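Local coordinates for putative peptide ABC-transport system periplasmic peptide-binding protein (Campylobacter jejuni, PDB 4OEV), which binds a nickel(II) ion together with oxalate and probably delivers nickel to an ABC-type importer as its extracytoplasmic solute-binding component, at residues 98-101 and 102-106; 127-130 and 131-135. All coordinates share one frame; numbering follows the deposited sequence.

Interaction 1 (98-101 and 102-106); sequences SSIY and VNFED
A type I beta turn, Ser98 to Tyr101, runs into the short, weakly bonded helix 101-104, where Ile100 and Tyr101 meet residues three and four positions further on. Asn103 N gives a hydrogen bond to Ile100 O (2.8 Å), and Phe104 N one to Tyr101 O (2.9 Å) from 55° out of the carbonyl plane; Glu105 N reaches the same Tyr101 O weakly. Ile100 and Phe104 lie side by side and point the same way. Ile100 CD1 comes 3.9 Å from Phe104 CE1, while Ile100 O sits in the plane of that ring at its edge. With CG anti to the backbone N (chi1 173°), the Tyr101 ring swings out over Glu105, whose CB packs on one face, toward the rim, 4.2 Å from the ring centroid. Phe91 of helix 81-92 meets the Phe104 ring, and Arg429 forms a salt bridge with Glu105 OE2. Before the helix, Ser98 OG accepts from Ile100 N in an ST turn, and a water joins Ser99 O to Val102 N. A second water bridges the ends of Tyr101 and Glu105, 2.7 Å from Tyr101 OH and donating to Glu105 OE1.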
loop_
_atom_site.group_PDB
_atom_site.type_symbol
_atom_site.label_atom_id
_atom_site.label_comp_id
_atom_site.label_asym_id
_atom_site.label_seq_id
_atom_site.Cartn_x
_atom_site.Cartn_y
_atom_site.Cartn_z
ATOM N N SER A 98 -13.034 0.026 -11.086
ATOM C CA SER A 98 -12.603 -0.429 -9.766
ATOM C C SER A 98 -11.106 -0.331 -9.589
ATOM O O SER A 98 -10.363 -0.621 -10.517
ATOM C CB SER A 98 -13.055 -1.868 -9.536
ATOM O OG SER A 98 -12.544 -2.318 -8.291
ATOM N N SER A 99 -10.657 0.082 -8.398
ATOM C CA SER A 99 -9.225 0.207 -8.103
ATOM C C SER A 99 -8.577 -1.199 -8.051
ATOM O O SER A 99 -7.363 -1.356 -8.176
ATOM C CB SER A 99 -9.042 0.919 -6.752
ATOM O OG SER A 99 -9.707 0.100 -5.776
ATOM N N ILE A 100 -9.413 -2.216 -7.879
ATOM C CA ILE A 100 -8.928 -3.591 -7.741
ATOM C C ILE A 100 -9.376 -4.431 -8.948
ATOM O O ILE A 100 -9.306 -5.651 -8.920
ATOM C CB ILE A 100 -9.421 -4.246 -6.410
ATOM C CG1 ILE A 100 -10.940 -4.216 -6.333
ATOM C CG2 ILE A 100 -8.834 -3.505 -5.206
ATOM C CD1 ILE A 100 -11.488 -4.633 -4.982
ATOM N N TYR A 101 -9.728 -3.745 -10.041
ATOM C CA TYR A 101 -10.107 -4.420 -11.287
ATOM C C TYR A 101 -9.147 -5.585 -11.664
ATOM O O TYR A 101 -9.567 -6.683 -12.006
ATOM C CB TYR A 101 -10.195 -3.383 -12.416
ATOM C CG TYR A 101 -10.418 -4.024 -13.780
ATOM C CD1 TYR A 101 -9.387 -4.126 -14.720
ATOM C CD2 TYR A 101 -11.659 -4.559 -14.114
ATOM C CE1 TYR A 101 -9.625 -4.757 -15.974
ATOM C CE2 TYR A 101 -11.884 -5.172 -15.332
ATOM C CZ TYR A 101 -10.873 -5.251 -16.260
ATOM O OH TYR A 101 -11.126 -5.881 -17.444
ATOM N N VAL A 102 -7.843 -5.341 -11.547
ATOM C CA VAL A 102 -6.835 -6.305 -11.998
ATOM C C VAL A 102 -6.783 -7.538 -11.088
ATOM O O VAL A 102 -6.166 -8.549 -11.444
ATOM C CB VAL A 102 -5.409 -5.632 -12.097
ATOM C CG1 VAL A 102 -5.413 -4.561 -13.175
ATOM C CG2 VAL A 102 -5.011 -5.055 -10.721
ATOM N N ASN A 103 -7.435 -7.475 -9.913
ATOM C CA ASN A 103 -7.471 -8.605 -9.009
ATOM C C ASN A 103 -8.638 -9.528 -9.386
ATOM O O ASN A 103 -8.722 -10.663 -8.858
ATOM C CB ASN A 103 -7.617 -8.199 -7.529
ATOM C CG ASN A 103 -6.404 -7.416 -7.023
ATOM O OD1 ASN A 103 -5.548 -7.042 -7.795
ATOM N ND2 ASN A 103 -6.327 -7.220 -5.721
ATOM N N PHE A 104 -9.563 -9.009 -10.193
ATOM C CA PHE A 104 -10.774 -9.796 -10.568
ATOM C C PHE A 104 -11.058 -9.961 -12.048
ATOM O O PHE A 104 -12.034 -10.642 -12.399
ATOM C CB PHE A 104 -11.998 -9.169 -9.896
ATOM C CG PHE A 104 -11.917 -9.207 -8.408
ATOM C CD1 PHE A 104 -11.191 -8.235 -7.717
ATOM C CD2 PHE A 104 -12.492 -10.239 -7.689
ATOM C CE1 PHE A 104 -11.067 -8.291 -6.335
ATOM C CE2 PHE A 104 -12.392 -10.285 -6.290
ATOM C CZ PHE A 104 -11.675 -9.317 -5.615
ATOM N N GLU A 105 -10.215 -9.388 -12.919
ATOM C CA GLU A 105 -10.430 -9.454 -14.374
ATOM C C GLU A 105 -10.364 -10.870 -14.894
ATOM O O GLU A 105 -10.879 -11.190 -15.973
ATOM C CB GLU A 105 -9.388 -8.606 -15.136
ATOM C CG GLU A 105 -7.938 -9.078 -14.875
ATOM C CD GLU A 105 -6.902 -8.236 -15.611
ATOM O OE1 GLU A 105 -7.336 -7.543 -16.561
ATOM O OE2 GLU A 105 -5.697 -8.195 -15.188
ATOM N N ASP A 106 -9.707 -11.725 -14.132
ATOM C CA ASP A 106 -9.460 -13.076 -14.560
ATOM C C ASP A 106 -10.603 -14.062 -14.226
ATOM O O ASP A 106 -10.498 -15.268 -14.479
ATOM C CB ASP A 106 -8.177 -13.540 -13.925
ATOM C CG ASP A 106 -7.782 -14.909 -14.381
ATOM O OD1 ASP A 106 -7.878 -15.177 -15.601
ATOM O OD2 ASP A 106 -7.500 -15.742 -13.496
HETATM O O HOH W 1 -6.934 -2.682 -10.682
HETATM O O HOH W 2 -9.122 -7.364 -18.603
#

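Interaction 2 (127-130 and 131-135); sequences PAFL and DALSI
Phe129 and Leu133 meet across the single turn of helix 129-132, one residue at its start and the other just past its end. The tight side is apolar: Leu133 CD1 lies over one face of the Phe129 ring, 3.7 Å from the centroid and 15° off the normal, in a CH-pi contact. Leu133 CD2 also comes near CE1 and CZ of the ring, though less closely. Phe129 CG stands anti to the backbone N (chi1 -166°), which sets the ring beside its own carbonyl carbon, on the side where Leu133 follows. Tyr63 packs edge-to-face with this ring. Beneath the side chains, Ala132 N bonds Ala128 O at 2.9 Å and Leu133 N bonds Phe129 O at 2.8 Å, with a weak second bond to Leu130 O.

The rest of the contact is looser and partly bridged by water. Leu130 CD2 comes no nearer than 4.4 Å to Leu133 CD1, and a water spans the N-terminal end of the helix, donating to Pro127 O and accepting from Asp131 N. Asp131 OD2 accepts from Asp389 N of a neighbouring loop. At the C-terminal end, Asp131 O takes two bonds from one residue, Ser134 N at 3.1 Å and Ser134 OG at 2.6 Å. The turn thus combines apolar packing of Phe129 and Leu133 with a serine that supplies two donors to a carbonyl where the helical bonding runs out.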
loop_
_atom_site.group_PDB
_atom_site.type_symbol
_atom_site.label_atom_id
_atom_site.label_comp_id
_atom_site.label_asym_id
_atom_site.label_seq_id
_atom_site.Cartn_x
_atom_site.Cartn_y
_atom_site.Cartn_z
ATOM N N PRO A 127 -3.342 -17.624 -8.448
ATOM C CA PRO A 127 -3.183 -18.108 -7.072
ATOM C C PRO A 127 -3.439 -16.999 -6.047
ATOM O O PRO A 127 -3.910 -17.291 -4.943
ATOM C CB PRO A 127 -1.712 -18.529 -7.006
ATOM C CG PRO A 127 -1.229 -18.604 -8.401
ATOM C CD PRO A 127 -2.109 -17.772 -9.242
ATOM N N ALA A 128 -3.203 -15.748 -6.429
ATOM C CA ALA A 128 -3.419 -14.634 -5.508
ATOM C C ALA A 128 -4.902 -14.434 -5.169
ATOM O O ALA A 128 -5.245 -13.590 -4.344
ATOM C CB ALA A 128 -2.840 -13.357 -6.078
ATOM N N PHE A 129 -5.789 -15.224 -5.784
ATOM C CA PHE A 129 -7.215 -14.972 -5.669
ATOM C C PHE A 129 -7.756 -15.008 -4.222
ATOM O O PHE A 129 -8.646 -14.232 -3.877
ATOM C CB PHE A 129 -8.010 -16.034 -6.503
ATOM C CG PHE A 129 -9.446 -15.690 -6.724
ATOM C CD1 PHE A 129 -9.829 -14.384 -6.991
ATOM C CD2 PHE A 129 -10.442 -16.718 -6.758
ATOM C CE1 PHE A 129 -11.155 -14.051 -7.208
ATOM C CE2 PHE A 129 -11.763 -16.398 -6.986
ATOM C CZ PHE A 129 -12.143 -15.080 -7.223
ATOM N N LEU A 130 -7.287 -15.958 -3.416
ATOM C CA LEU A 130 -7.781 -16.073 -2.041
ATOM C C LEU A 130 -7.359 -14.839 -1.240
ATOM O O LEU A 130 -8.143 -14.327 -0.442
ATOM C CB LEU A 130 -7.255 -17.341 -1.385
ATOM C CG LEU A 130 -7.971 -18.594 -1.906
ATOM C CD1 LEU A 130 -7.283 -19.842 -1.373
ATOM C CD2 LEU A 130 -9.440 -18.567 -1.502
ATOM N N ASP A 131 -6.134 -14.358 -1.469
ATOM C CA ASP A 131 -5.705 -13.113 -0.818
ATOM C C ASP A 131 -6.610 -12.003 -1.298
ATOM O O ASP A 131 -7.019 -11.164 -0.508
ATOM C CB ASP A 131 -4.230 -12.746 -1.131
ATOM C CG ASP A 131 -3.257 -13.464 -0.234
ATOM O OD1 ASP A 131 -3.698 -14.438 0.455
ATOM O OD2 ASP A 131 -2.088 -13.012 -0.157
ATOM N N ALA A 132 -6.926 -12.018 -2.593
ATOM C CA ALA A 132 -7.751 -10.972 -3.208
ATOM C C ALA A 132 -9.153 -10.950 -2.628
ATOM O O ALA A 132 -9.790 -9.889 -2.560
ATOM C CB ALA A 132 -7.815 -11.164 -4.726
ATOM N N LEU A 133 -9.639 -12.130 -2.243
ATOM C CA LEU A 133 -10.979 -12.259 -1.687
ATOM C C LEU A 133 -11.046 -11.834 -0.213
ATOM O O LEU A 133 -12.072 -12.053 0.463
ATOM C CB LEU A 133 -11.481 -13.713 -1.866
ATOM C CG LEU A 133 -11.818 -14.117 -3.302
ATOM C CD1 LEU A 133 -11.975 -15.601 -3.473
ATOM C CD2 LEU A 133 -13.072 -13.402 -3.717
ATOM N N SER A 134 -9.975 -11.195 0.290
ATOM C CA SER A 134 -10.051 -10.656 1.642
ATOM C C SER A 134 -10.686 -9.266 1.538
ATOM O O SER A 134 -10.988 -8.654 2.551
ATOM C CB SER A 134 -8.673 -10.605 2.330
ATOM O OG SER A 134 -7.741 -9.808 1.588
ATOM N N ILE A 135 -10.904 -8.775 0.309
ATOM C CA ILE A 135 -11.587 -7.488 0.119
ATOM C C ILE A 135 -13.031 -7.593 0.588
ATOM O O ILE A 135 -13.634 -8.678 0.515
ATOM C CB ILE A 135 -11.566 -7.001 -1.369
ATOM C CG1 ILE A 135 -11.876 -5.510 -1.453
ATOM C CG2 ILE A 135 -12.507 -7.781 -2.261
ATOM C CD1 ILE A 135 -10.707 -4.580 -1.044
HETATM O O HOH W 3 -4.059 -16.146 -2.302
#

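From the N terminus, the chain leaves helix 81-92, closes interaction 1 at helix 101-104, runs through the paired strands 107-114 and 117-122, and then closes interaction 2 at helix 129-132. The two local turns stand in series, neither nested nor crossed, yet the intervening hairpin brings them back together, with centres about 11 Å apart. Phe104 joins them: its CZ lies 3.6 Å from Ala132 O, and the ring also meets Phe129 and Ile135, while Ile100 CD1 touches Ile135 CG1. Around this shared seam, interaction 1 reaches helices 81-92 and 395-398, and interaction 2 reaches strands 38-40 and 51-56.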